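Side-chain contacts in alpha-1,4-endofucoidanase (Mariniflexile fucanivorans, PDB 6DLH), which hydrolyses alpha-1,4 linkages inside fucoidan chains as a retaining family 107 glycoside hydrolase, with calcium-binding Ig-like domains following its catalytic domain: residues 520-525 and 529-534; 556-561 and 605-610; 672-677 and 683-688. One frame throughout, in Å; residues are numbered along the deposited sequence.

Contact 1 of 3, residues 520-525 and 529-534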
loop_
_atom_site.group_PDB
_atom_site.type_symbol
_atom_site.label_atom_id
_atom_site.label_comp_id
_atom_site.label_asym_id
_atom_site.label_seq_id
_atom_site.Cartn_x
_atom_site.Cartn_y
_atom_site.Cartn_z
ATOM N N ALA A 520 -13.163 -10.098 -20.146
ATOM C CA ALA A 520 -13.510 -11.400 -20.692
ATOM C C ALA A 520 -13.968 -12.319 -19.560
ATOM O O ALA A 520 -13.664 -12.071 -18.394
ATOM C CB ALA A 520 -12.331 -11.972 -21.443
ATOM N N GLY A 521 -14.721 -13.365 -19.918
ATOM C CA GLY A 521 -15.179 -14.361 -18.963
ATOM C C GLY A 521 -16.608 -14.105 -18.489
ATOM O O GLY A 521 -17.157 -14.891 -17.719
ATOM N N PHE A 522 -17.203 -13.004 -18.966
ATOM C CA PHE A 522 -18.538 -12.605 -18.545
ATOM C C PHE A 522 -19.460 -12.472 -19.753
ATOM O O PHE A 522 -19.076 -11.924 -20.788
ATOM C CB PHE A 522 -18.492 -11.300 -17.745
ATOM C CG PHE A 522 -17.903 -11.431 -16.364
ATOM C CD1 PHE A 522 -18.660 -11.931 -15.314
ATOM C CD2 PHE A 522 -16.591 -11.058 -16.114
ATOM C CE1 PHE A 522 -18.119 -12.055 -14.044
ATOM C CE2 PHE A 522 -16.049 -11.178 -14.841
ATOM C CZ PHE A 522 -16.815 -11.677 -13.808
ATOM N N THR A 523 -20.694 -12.957 -19.575
ATOM C CA THR A 523 -21.727 -12.903 -20.595
ATOM C C THR A 523 -22.770 -11.876 -20.167
ATOM O O THR A 523 -23.385 -12.028 -19.119
ATOM C CB THR A 523 -22.337 -14.300 -20.804
ATOM O OG1 THR A 523 -21.311 -15.145 -21.329
ATOM C CG2 THR A 523 -23.542 -14.314 -21.721
ATOM N N ASN A 524 -22.945 -10.834 -20.990
ATOM C CA ASN A 524 -23.957 -9.811 -20.773
ATOM C C ASN A 524 -25.341 -10.451 -20.880
ATOM O O ASN A 524 -25.688 -11.001 -21.922
ATOM C CB ASN A 524 -23.781 -8.642 -21.750
ATOM C CG ASN A 524 -24.644 -7.433 -21.444
ATOM O OD1 ASN A 524 -25.554 -7.492 -20.623
ATOM N ND2 ASN A 524 -24.381 -6.327 -22.119
ATOM N N PRO A 525 -26.172 -10.417 -19.810
ATOM C CA PRO A 525 -27.533 -10.955 -19.888
ATOM C C PRO A 525 -28.501 -10.052 -20.658
ATOM O O PRO A 525 -29.647 -10.425 -20.899
ATOM C CB PRO A 525 -27.943 -11.114 -18.416
ATOM C CG PRO A 525 -27.111 -10.079 -17.673
ATOM C CD PRO A 525 -25.837 -9.895 -18.476
ATOM N N THR A 529 -28.842 -7.034 -15.460
ATOM C CA THR A 529 -28.614 -7.822 -14.256
ATOM C C THR A 529 -27.111 -7.928 -13.995
ATOM O O THR A 529 -26.337 -8.224 -14.911
ATOM C CB THR A 529 -29.265 -9.211 -14.366
ATOM O OG1 THR A 529 -30.623 -9.077 -14.788
ATOM C CG2 THR A 529 -29.212 -10.015 -13.084
ATOM N N PRO A 530 -26.639 -7.668 -12.752
ATOM C CA PRO A 530 -25.239 -7.914 -12.402
ATOM C C PRO A 530 -25.066 -9.420 -12.217
ATOM O O PRO A 530 -25.968 -10.073 -11.701
ATOM C CB PRO A 530 -25.071 -7.138 -11.089
ATOM C CG PRO A 530 -26.449 -7.180 -10.462
ATOM C CD PRO A 530 -27.414 -7.110 -11.632
ATOM N N VAL A 531 -23.911 -9.949 -12.652
ATOM C CA VAL A 531 -23.705 -11.385 -12.800
ATOM C C VAL A 531 -22.432 -11.831 -12.079
ATOM O O VAL A 531 -21.444 -11.103 -12.047
ATOM C CB VAL A 531 -23.659 -11.798 -14.286
ATOM C CG1 VAL A 531 -25.031 -11.785 -14.939
ATOM C CG2 VAL A 531 -22.665 -10.971 -15.085
ATOM N N TRP A 532 -22.463 -13.055 -11.536
ATOM C CA TRP A 532 -21.280 -13.717 -11.004
ATOM C C TRP A 532 -20.498 -14.401 -12.129
ATOM O O TRP A 532 -21.031 -14.624 -13.214
ATOM C CB TRP A 532 -21.676 -14.727 -9.922
ATOM C CG TRP A 532 -22.261 -14.129 -8.680
ATOM C CD1 TRP A 532 -23.585 -13.943 -8.403
ATOM C CD2 TRP A 532 -21.544 -13.676 -7.518
ATOM N NE1 TRP A 532 -23.743 -13.398 -7.157
ATOM C CE2 TRP A 532 -22.508 -13.217 -6.590
ATOM C CE3 TRP A 532 -20.188 -13.593 -7.177
ATOM C CZ2 TRP A 532 -22.157 -12.692 -5.347
ATOM C CZ3 TRP A 532 -19.843 -13.075 -5.947
ATOM C CH2 TRP A 532 -20.814 -12.636 -5.047
ATOM N N PHE A 533 -19.226 -14.729 -11.857
ATOM C CA PHE A 533 -18.352 -15.355 -12.840
ATOM C C PHE A 533 -18.830 -16.776 -13.148
ATOM O O PHE A 533 -18.923 -17.158 -14.313
ATOM C CB PHE A 533 -16.885 -15.305 -12.395
ATOM C CG PHE A 533 -15.942 -16.118 -13.248
ATOM C CD1 PHE A 533 -15.510 -15.646 -14.481
ATOM C CD2 PHE A 533 -15.506 -17.369 -12.829
ATOM C CE1 PHE A 533 -14.659 -16.406 -15.271
ATOM C CE2 PHE A 533 -14.659 -18.130 -13.622
ATOM C CZ PHE A 533 -14.235 -17.649 -14.841
ATOM N N SER A 534 -19.142 -17.540 -12.095
ATOM C CA SER A 534 -19.635 -18.899 -12.242
ATOM C C SER A 534 -20.476 -19.305 -11.035
ATOM O O SER A 534 -20.573 -18.577 -10.046
ATOM C CB SER A 534 -18.508 -19.872 -12.483
ATOM O OG SER A 534 -17.736 -20.038 -11.308
#
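Gly521 meets Phe533 through its backbone: its carbonyl O sits 3.7 Å from Phe533 CD1. The backbone here, with phi positive, would press a CB against the preceding carbonyl, and that CB would also come too near Phe533 CE1, two separate reasons for glycine. Phe522 makes the largest contribution. With CG anti to its own carbonyl carbon (chi1 -72°), its ring comes down beside the other segment, and CE1 approaches Phe533 CA at 3.5 Å. The ring rim runs along the backbone there, meeting Trp532 C near its plane, while CD1 passes Val531 CG2 at 4.1 Å, the two side chains sliding past each other in opposite senses. Phe533, swung the other way with CG anti to the backbone N (chi1 171°), turns its edge to the Phe522 face: the planes stand at 76° with centroids 5.9 Å apart, a T-shaped (edge-to-face) pair. After Phe522, Thr523 contributes little more than its carbonyl O, near Val531 CG2. Pro525 closes the row. Its CG lies 3.4 Å from Thr529 O and meets Val531 CG1 at 3.8 Å, ring and methyl reaching toward each other, so that Val531 divides its two methyls between the proline and the phenylalanine. The hydroxyl of Thr529 is engaged by Asp527, within the intervening turn. No hydrogen bond joins 520-525 to 529-534. The cohesion is therefore apolar and aromatic, with rings and methyls laid over the backbone.

Contact 2 of 3, residues 556-561 and 605-610. With CA (calcium ion), chain G.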
loop_
_atom_site.group_PDB
_atom_site.type_symbol
_atom_site.label_atom_id
_atom_site.label_comp_id
_atom_site.label_asym_id
_atom_site.label_seq_id
_atom_site.Cartn_x
_atom_site.Cartn_y
_atom_site.Cartn_z
ATOM N N VAL A 556 -13.593 -9.796 -11.937
ATOM C CA VAL A 556 -12.985 -11.107 -11.749
ATOM C C VAL A 556 -14.075 -12.079 -11.303
ATOM O O VAL A 556 -14.301 -13.100 -11.950
ATOM C CB VAL A 556 -11.827 -11.077 -10.730
ATOM C CG1 VAL A 556 -11.104 -12.415 -10.643
ATOM C CG2 VAL A 556 -10.836 -9.956 -11.007
ATOM N N ASP A 557 -14.758 -11.733 -10.203
ATOM C CA ASP A 557 -15.689 -12.644 -9.553
ATOM C C ASP A 557 -17.140 -12.253 -9.841
ATOM O O ASP A 557 -18.027 -13.101 -9.762
ATOM C CB ASP A 557 -15.378 -12.775 -8.062
ATOM C CG ASP A 557 -13.937 -13.176 -7.809
ATOM O OD1 ASP A 557 -13.567 -14.292 -8.202
ATOM O OD2 ASP A 557 -13.191 -12.354 -7.248
ATOM N N PHE A 558 -17.372 -10.974 -10.175
ATOM C CA PHE A 558 -18.704 -10.452 -10.440
ATOM C C PHE A 558 -18.573 -9.213 -11.322
ATOM O O PHE A 558 -17.502 -8.614 -11.382
ATOM C CB PHE A 558 -19.445 -10.195 -9.124
ATOM C CG PHE A 558 -18.796 -9.167 -8.230
ATOM C CD1 PHE A 558 -19.165 -7.829 -8.297
ATOM C CD2 PHE A 558 -17.804 -9.531 -7.331
ATOM C CE1 PHE A 558 -18.557 -6.882 -7.486
ATOM C CE2 PHE A 558 -17.193 -8.583 -6.525
ATOM C CZ PHE A 558 -17.573 -7.261 -6.601
ATOM N N TYR A 559 -19.652 -8.828 -12.011
ATOM C CA TYR A 559 -19.544 -7.719 -12.948
ATOM C C TYR A 559 -20.917 -7.168 -13.334
ATOM O O TYR A 559 -21.925 -7.856 -13.210
ATOM C CB TYR A 559 -18.718 -8.127 -14.172
ATOM C CG TYR A 559 -18.451 -7.005 -15.141
ATOM C CD1 TYR A 559 -17.542 -5.998 -14.842
ATOM C CD2 TYR A 559 -19.118 -6.939 -16.357
ATOM C CE1 TYR A 559 -17.294 -4.964 -15.732
ATOM C CE2 TYR A 559 -18.884 -5.907 -17.253
ATOM C CZ TYR A 559 -17.969 -4.917 -16.941
ATOM O OH TYR A 559 -17.734 -3.902 -17.825
ATOM N N ASP A 560 -20.927 -5.915 -13.812
ATOM C CA ASP A 560 -22.137 -5.223 -14.229
ATOM C C ASP A 560 -21.858 -4.465 -15.523
ATOM O O ASP A 560 -20.940 -3.644 -15.589
ATOM C CB ASP A 560 -22.659 -4.283 -13.138
ATOM C CG ASP A 560 -23.983 -3.628 -13.497
ATOM O OD1 ASP A 560 -23.992 -2.718 -14.374
ATOM O OD2 ASP A 560 -25.001 -4.034 -12.920
ATOM N N PHE A 561 -22.685 -4.719 -16.543
ATOM C CA PHE A 561 -22.344 -4.281 -17.889
ATOM C C PHE A 561 -22.688 -2.812 -18.101
ATOM O O PHE A 561 -22.328 -2.251 -19.132
ATOM C CB PHE A 561 -22.949 -5.202 -18.953
ATOM C CG PHE A 561 -22.134 -6.446 -19.192
ATOM C CD1 PHE A 561 -22.339 -7.586 -18.428
ATOM C CD2 PHE A 561 -21.142 -6.466 -20.163
ATOM C CE1 PHE A 561 -21.572 -8.723 -18.637
ATOM C CE2 PHE A 561 -20.378 -7.605 -20.374
ATOM C CZ PHE A 561 -20.594 -8.730 -19.606
ATOM N N PHE A 605 -24.504 -16.093 -2.183
ATOM C CA PHE A 605 -24.094 -14.702 -2.273
ATOM C C PHE A 605 -24.917 -13.963 -3.329
ATOM O O PHE A 605 -25.051 -14.417 -4.467
ATOM C CB PHE A 605 -22.573 -14.594 -2.447
ATOM C CG PHE A 605 -21.800 -14.719 -1.156
ATOM C CD1 PHE A 605 -21.484 -15.965 -0.628
ATOM C CD2 PHE A 605 -21.405 -13.588 -0.451
ATOM C CE1 PHE A 605 -20.787 -16.079 0.568
ATOM C CE2 PHE A 605 -20.706 -13.703 0.744
ATOM C CZ PHE A 605 -20.406 -14.949 1.256
ATOM N N ASN A 606 -25.482 -12.819 -2.931
ATOM C CA ASN A 606 -26.227 -11.969 -3.848
ATOM C C ASN A 606 -25.343 -10.804 -4.285
ATOM O O ASN A 606 -24.653 -10.215 -3.462
ATOM C CB ASN A 606 -27.535 -11.460 -3.232
ATOM C CG ASN A 606 -28.358 -10.638 -4.204
ATOM O OD1 ASN A 606 -29.099 -11.183 -5.024
ATOM N ND2 ASN A 606 -28.232 -9.323 -4.126
ATOM N N VAL A 607 -25.375 -10.486 -5.584
ATOM C CA VAL A 607 -24.809 -9.255 -6.106
ATOM C C VAL A 607 -25.948 -8.442 -6.719
ATOM O O VAL A 607 -26.683 -8.957 -7.560
ATOM C CB VAL A 607 -23.672 -9.518 -7.117
ATOM C CG1 VAL A 607 -24.141 -10.315 -8.326
ATOM C CG2 VAL A 607 -22.984 -8.233 -7.560
ATOM N N SER A 608 -26.079 -7.175 -6.294
ATOM C CA SER A 608 -27.188 -6.329 -6.710
ATOM C C SER A 608 -26.674 -4.992 -7.243
ATOM O O SER A 608 -25.599 -4.545 -6.847
ATOM C CB SER A 608 -28.149 -6.130 -5.568
ATOM O OG SER A 608 -28.981 -5.007 -5.817
ATOM N N ASP A 609 -27.443 -4.361 -8.139
ATOM C CA ASP A 609 -27.141 -3.002 -8.567
ATOM C C ASP A 609 -28.192 -2.035 -8.021
ATOM O O ASP A 609 -28.299 -0.896 -8.484
ATOM C CB ASP A 609 -26.912 -2.888 -10.083
ATOM C CG ASP A 609 -28.140 -3.133 -10.950
ATOM O OD1 ASP A 609 -29.269 -3.140 -10.388
ATOM O OD2 ASP A 609 -27.957 -3.322 -12.191
ATOM N N GLY A 610 -28.972 -2.501 -7.043
ATOM C CA GLY A 610 -30.074 -1.708 -6.529
ATOM C C GLY A 610 -31.408 -1.945 -7.242
ATOM O O GLY A 610 -32.450 -1.585 -6.704
HETATM CA CA CA G . -26.907 -3.055 -14.234
HETATM O O HOH W 1 -29.297 -2.225 -14.720
#
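Asp560 and Asp609 meet at a calcium ion, which Asp560 OD2 binds at 2.5 Å and Asp609 OD2 at 2.3 Å. The two oxygens stand 3.1 Å apart, a closeness explained by the shared cation, whose charge would offset their mutual repulsion. The carboxylates are turned 57° from each other and their side chains cross at about a right angle. The torsions bring both carboxylates to the ion: Asp560 extends with CG anti to the backbone N (chi1 -175°), whereas Asp609 CG stands between N and the carbonyl carbon (chi1 68°). Asp609 OD1 accepts from the backbone N of Ile611 and Leu612, fixing the carboxylate's rotation. Water 1, at 2.6 Å from the calcium, and Gly528, Glu562 and Asp564 supply the other ligands. At this end short metal bonds rather than packing hold the groups, and Asp609 is partly exposed. The other end is buried and apolar, Phe558 CD1 lying on Val607 CG2 at an ordinary van der Waals distance of 3.9 Å. Strand 558-559 pairs with strand 531-532, whose Trp532 also lies on Val607, while Phe558 rests on Ile568 of strand 567-572, and strand 599-608 runs between strands 567-572 and 613-623.

Contact 3 of 3, residues 672-677 and 683-688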
loop_
_atom_site.group_PDB
_atom_site.type_symbol
_atom_site.label_atom_id
_atom_site.label_comp_id
_atom_site.label_asym_id
_atom_site.label_seq_id
_atom_site.Cartn_x
_atom_site.Cartn_y
_atom_site.Cartn_z
ATOM N N LEU A 672 -14.858 -27.681 25.753
ATOM C CA LEU A 672 -13.986 -28.582 26.492
ATOM C C LEU A 672 -13.839 -28.092 27.931
ATOM O O LEU A 672 -13.989 -26.900 28.211
ATOM C CB LEU A 672 -12.610 -28.658 25.821
ATOM C CG LEU A 672 -12.518 -29.364 24.466
ATOM C CD1 LEU A 672 -13.637 -30.378 24.269
ATOM C CD2 LEU A 672 -12.495 -28.360 23.325
ATOM N N THR A 673 -13.536 -29.040 28.826
ATOM C CA THR A 673 -13.168 -28.753 30.204
ATOM C C THR A 673 -11.836 -29.442 30.495
ATOM O O THR A 673 -11.627 -30.576 30.081
ATOM C CB THR A 673 -14.274 -29.185 31.180
ATOM O OG1 THR A 673 -15.518 -28.605 30.780
ATOM C CG2 THR A 673 -13.987 -28.811 32.618
ATOM N N ILE A 674 -10.927 -28.722 31.161
ATOM C CA ILE A 674 -9.697 -29.303 31.675
ATOM C C ILE A 674 -9.752 -29.256 33.203
ATOM O O ILE A 674 -9.907 -28.195 33.809
ATOM C CB ILE A 674 -8.435 -28.628 31.088
ATOM C CG1 ILE A 674 -8.457 -28.622 29.556
ATOM C CG2 ILE A 674 -7.166 -29.277 31.624
ATOM C CD1 ILE A 674 -7.208 -28.063 28.915
ATOM N N THR A 675 -9.678 -30.445 33.808
ATOM C CA THR A 675 -9.595 -30.596 35.250
ATOM C C THR A 675 -8.258 -31.253 35.585
ATOM O O THR A 675 -7.726 -32.033 34.800
ATOM C CB THR A 675 -10.792 -31.391 35.789
ATOM O OG1 THR A 675 -10.757 -32.652 35.124
ATOM C CG2 THR A 675 -12.123 -30.720 35.523
ATOM N N LYS A 676 -7.699 -30.884 36.738
ATOM C CA LYS A 676 -6.470 -31.491 37.214
ATOM C C LYS A 676 -6.841 -32.802 37.896
ATOM O O LYS A 676 -7.884 -32.880 38.548
ATOM C CB LYS A 676 -5.766 -30.556 38.199
ATOM C CG LYS A 676 -4.355 -30.966 38.598
ATOM C CD LYS A 676 -3.865 -30.173 39.789
ATOM C CE LYS A 676 -2.401 -30.389 40.100
ATOM N NZ LYS A 676 -1.989 -29.567 41.262
ATOM N N THR A 677 -5.975 -33.813 37.733
ATOM C CA THR A 677 -6.222 -35.137 38.277
ATOM C C THR A 677 -5.071 -35.605 39.173
ATOM O O THR A 677 -5.292 -36.466 40.022
ATOM C CB THR A 677 -6.642 -36.138 37.190
ATOM O OG1 THR A 677 -5.599 -36.182 36.217
ATOM C CG2 THR A 677 -7.979 -35.811 36.551
ATOM N N LEU A 683 0.661 -25.887 41.239
ATOM C CA LEU A 683 0.164 -25.544 39.913
ATOM C C LEU A 683 -1.325 -25.879 39.801
ATOM O O LEU A 683 -1.727 -27.028 39.978
ATOM C CB LEU A 683 0.999 -26.288 38.862
ATOM C CG LEU A 683 0.600 -26.083 37.396
ATOM C CD1 LEU A 683 1.386 -24.944 36.757
ATOM C CD2 LEU A 683 0.809 -27.359 36.599
ATOM N N THR A 684 -2.144 -24.861 39.511
ATOM C CA THR A 684 -3.553 -25.081 39.217
ATOM C C THR A 684 -3.864 -24.600 37.800
ATOM O O THR A 684 -2.982 -24.112 37.100
ATOM C CB THR A 684 -4.480 -24.451 40.268
ATOM O OG1 THR A 684 -4.294 -23.034 40.293
ATOM C CG2 THR A 684 -4.300 -25.033 41.656
ATOM N N ILE A 685 -5.126 -24.752 37.388
ATOM C CA ILE A 685 -5.548 -24.337 36.065
ATOM C C ILE A 685 -6.862 -23.587 36.213
ATOM O O ILE A 685 -7.692 -23.943 37.050
ATOM C CB ILE A 685 -5.692 -25.541 35.106
ATOM C CG1 ILE A 685 -5.587 -25.116 33.638
ATOM C CG2 ILE A 685 -6.972 -26.325 35.380
ATOM C CD1 ILE A 685 -5.810 -26.236 32.643
ATOM N N GLN A 686 -7.027 -22.541 35.398
ATOM C CA GLN A 686 -8.320 -21.895 35.271
ATOM C C GLN A 686 -8.527 -21.486 33.818
ATOM O O GLN A 686 -7.581 -21.120 33.124
ATOM C CB GLN A 686 -8.452 -20.721 36.243
ATOM C CG GLN A 686 -9.902 -20.355 36.537
ATOM C CD GLN A 686 -10.038 -19.384 37.685
ATOM O OE1 GLN A 686 -9.320 -18.388 37.771
ATOM N NE2 GLN A 686 -10.971 -19.672 38.581
ATOM N N GLN A 687 -9.783 -21.570 33.377
ATOM C CA GLN A 687 -10.166 -21.126 32.050
ATOM C C GLN A 687 -9.931 -19.621 31.938
ATOM O O GLN A 687 -10.427 -18.847 32.758
ATOM C CB GLN A 687 -11.627 -21.485 31.779
ATOM C CG GLN A 687 -11.989 -21.466 30.303
ATOM C CD GLN A 687 -13.323 -22.111 30.024
ATOM O OE1 GLN A 687 -14.157 -22.282 30.913
ATOM N NE2 GLN A 687 -13.533 -22.478 28.772
ATOM N N THR A 688 -9.145 -19.232 30.926
ATOM C CA THR A 688 -8.956 -17.832 30.584
ATOM C C THR A 688 -10.154 -17.383 29.752
ATOM O O THR A 688 -10.927 -16.523 30.177
ATOM C CB THR A 688 -7.596 -17.605 29.908
ATOM O OG1 THR A 688 -6.582 -18.043 30.813
ATOM C CG2 THR A 688 -7.340 -16.159 29.539
#
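Two strands from different sheets of the Ig-like beta-sandwich in the last domain of this chain face each other here: 674-678 is an edge strand of the four-stranded sheet, 684-689 of the three-stranded one. Their touching parts run roughly antiparallel, yet the closest CA pair, Lys676 and Ile685, is 7.3 Å apart and no backbone hydrogen bond links them, so side chains span the gap between layers. At its centre Ile674 and Ile685 cross at about a right angle. Ile685 extends with CG1 anti to the backbone N (chi1 -157°), which sends CD1 across to Ile674 CG2; at 3.5 Å this carbon pair is tighter than usual van der Waals contact. Ile685 CG2 also lies 3.8 Å from Ile674 O. Toward Leu683 the contact turns polar. The extended chain of Lys676 carries NZ to Leu683 O, a hydrogen bond of 2.9 Å that arrives 16° out of the carbonyl plane with a C=O...N angle of 158°. NZ also donates to Pro680 O, so the ammonium joins two carbonyls, one within the connection between the strands and one at its far end. Losing this ammonium to a leucine would probably leave both carbonyls without their shared donor and free the loop end to shift. Within its own sheet the first strand pairs with strand 705-713, Thr675 with Asn712 and Thr677 with Thr710, and Ile674 touches Leu713; alongside the second, strand 692-697 pairs through Ser696 and Lys694, and Ile685 touches Trp693 and Leu695.

From the N terminus the contacts follow in series, none enclosing or crossing another. Contact 1 closes a short turn of three residues leading into strand 531-532. Contact 2 closes a much longer excursion of 43 residues, about half of them strand, and ties the two-stranded sheet to strand 599-608 of the four-stranded sheet at the calcium site. These two touch: Val531 O to Tyr559 N and Phe533 N to Asp557 O, each 2.9 Å, are probable hydrogen bonds joining strands 531-532 and 558-559, with contact centres 8 Å apart. Contact 3 closes a five-residue connection between sheets of the next Ig-like domain, its centre about 50 Å from that of contact 2, with no touch between them.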